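Local structure of ethanolamine kinase Pv091845 (Plasmodium vivax, 2QG7) at residues I212-E216 against N217-E221. The protein probably phosphorylates ethanolamine, the first step of phosphatidylethanolamine synthesis, as a member of the choline/ethanolamine kinase family. Sequence-based numbering, arbitrary orientation.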
# COMPACT_ATOMS: atom_id res chain seq x y z
N ILE D 212 -13.32 -18.88 -28.95
CA ILE D 212 -12.37 -19.79 -29.56
C ILE D 212 -12.56 -21.20 -28.99
O ILE D 212 -12.39 -21.43 -27.79
CB ILE D 212 -10.90 -19.30 -29.38
CG1 ILE D 212 -10.70 -17.95 -30.06
CG2 ILE D 212 -9.92 -20.27 -29.96
CD1 ILE D 212 -9.35 -17.38 -29.81
N LYS D 213 -12.89 -22.13 -29.89
CA LYS D 213 -13.13 -23.52 -29.53
C LYS D 213 -11.86 -24.24 -29.16
O LYS D 213 -10.80 -24.07 -29.81
CB LYS D 213 -13.87 -24.26 -30.66
CG LYS D 213 -15.34 -23.84 -30.81
CD LYS D 213 -16.00 -24.57 -31.96
CE LYS D 213 -17.32 -23.87 -32.39
NZ LYS D 213 -17.99 -24.72 -33.42
N LEU D 214 -11.98 -25.07 -28.11
CA LEU D 214 -10.83 -25.82 -27.61
C LEU D 214 -11.08 -27.30 -27.77
O LEU D 214 -11.84 -27.91 -27.00
CB LEU D 214 -10.51 -25.47 -26.14
CG LEU D 214 -10.08 -24.02 -25.82
CD1 LEU D 214 -9.83 -23.85 -24.30
CD2 LEU D 214 -8.80 -23.63 -26.62
N ASN D 215 -10.44 -27.87 -28.80
CA ASN D 215 -10.65 -29.27 -29.16
C ASN D 215 -9.63 -30.16 -28.48
O ASN D 215 -8.68 -29.66 -27.88
CB ASN D 215 -10.62 -29.45 -30.68
CG ASN D 215 -9.50 -28.67 -31.33
OD1 ASN D 215 -8.42 -29.23 -31.62
ND2 ASN D 215 -9.74 -27.37 -31.56
N GLU D 216 -9.82 -31.48 -28.61
CA GLU D 216 -9.09 -32.49 -27.84
C GLU D 216 -7.60 -32.55 -28.10
O GLU D 216 -6.83 -32.95 -27.22
CB GLU D 216 -9.69 -33.88 -28.07
CG GLU D 216 -11.13 -34.06 -27.54
CD GLU D 216 -11.28 -33.65 -26.06
OE1 GLU D 216 -10.25 -33.74 -25.26
OE2 GLU D 216 -12.44 -33.24 -25.70
N ASN D 217 -7.20 -32.16 -29.31
CA ASN D 217 -5.80 -32.31 -29.72
C ASN D 217 -4.90 -31.18 -29.23
O ASN D 217 -3.77 -31.44 -28.77
CB ASN D 217 -5.70 -32.48 -31.23
CG ASN D 217 -6.22 -33.82 -31.70
OD1 ASN D 217 -6.31 -34.78 -30.92
ND2 ASN D 217 -6.57 -33.90 -32.99
N LEU D 218 -5.38 -29.95 -29.35
CA LEU D 218 -4.65 -28.79 -28.82
C LEU D 218 -4.71 -28.73 -27.30
O LEU D 218 -3.79 -28.24 -26.67
CB LEU D 218 -5.11 -27.46 -29.45
CG LEU D 218 -6.58 -27.01 -29.42
CD1 LEU D 218 -6.95 -26.35 -28.08
CD2 LEU D 218 -6.76 -26.03 -30.60
N TYR D 219 -5.80 -29.27 -26.74
CA TYR D 219 -5.96 -29.33 -25.30
C TYR D 219 -4.95 -30.27 -24.69
O TYR D 219 -4.46 -30.02 -23.59
CB TYR D 219 -7.36 -29.78 -24.93
CG TYR D 219 -8.01 -28.92 -23.88
CD1 TYR D 219 -9.20 -28.26 -24.14
CD2 TYR D 219 -7.42 -28.75 -22.63
CE1 TYR D 219 -9.79 -27.47 -23.18
CE2 TYR D 219 -8.01 -27.95 -21.67
CZ TYR D 219 -9.19 -27.32 -21.96
OH TYR D 219 -9.80 -26.52 -21.03
N LYS D 220 -4.64 -31.36 -25.40
CA LYS D 220 -3.65 -32.34 -24.96
C LYS D 220 -2.24 -31.74 -25.04
O LYS D 220 -1.40 -31.98 -24.16
CB LYS D 220 -3.76 -33.63 -25.80
CG LYS D 220 -2.88 -34.81 -25.33
CD LYS D 220 -3.57 -35.69 -24.27
CE LYS D 220 -2.55 -36.58 -23.49
NZ LYS D 220 -1.77 -35.83 -22.42
N GLU D 221 -2.00 -30.96 -26.10
CA GLU D 221 -0.71 -30.29 -26.32
C GLU D 221 -0.39 -29.31 -25.20
O GLU D 221 0.77 -29.13 -24.84
CB GLU D 221 -0.71 -29.53 -27.64
CG GLU D 221 -0.57 -30.38 -28.87
CD GLU D 221 -0.46 -29.56 -30.15
OE1 GLU D 221 -0.96 -28.39 -30.18
OE2 GLU D 221 0.12 -30.08 -31.13
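N215 and Y219 meet through their backbones in the first turn of helix 216-226, a worked example of a helix start in which the N-cap position is filled without a side-chain cap: the side chain of N215 makes no capping bond, while its carbonyl accepts the first helical bond. Y219 N donates to N215 O over 3.1 Å, with an N-H...O angle of 147°. One residue on, K220 N donates to E216 O at 3.3 Å, a more bent bond (139°). With E221 N bonded to N217 O, the alpha-helical pattern, N-H of residue i+4 to C=O of residue i, is running. N217 N also lies near N215 O, but at too poor an angle to bond, and of the two it is Y219 N that this oxygen accepts.

With CG between the backbone N and the carbonyl carbon (chi1 43°), the N215 amide lies across L218, the two side chains crossing at about a right angle. ND2 comes within 3.4 Å of L218 CD2, a van der Waals contact that satisfies no polar atom. The other branch of the leucine, CD1, meets L214 CD2 at 3.6 Å.

L214 also packs obliquely against the Y219 ring, while its own carbonyl O lies in the ring plane, at the edge. Y219 is buried, and its hydroxyl is satisfied beyond this turn by a hydrogen bond with P233 O. Both L214 and Y219 touch P357 of strand 356-359, and L218 rests on I160 of helix 151-163, placing the start of helix 216-226 against that strand and that helix. Nearest to L214 in the tyrosine ring is CE1, 3.6 Å from L214 CB.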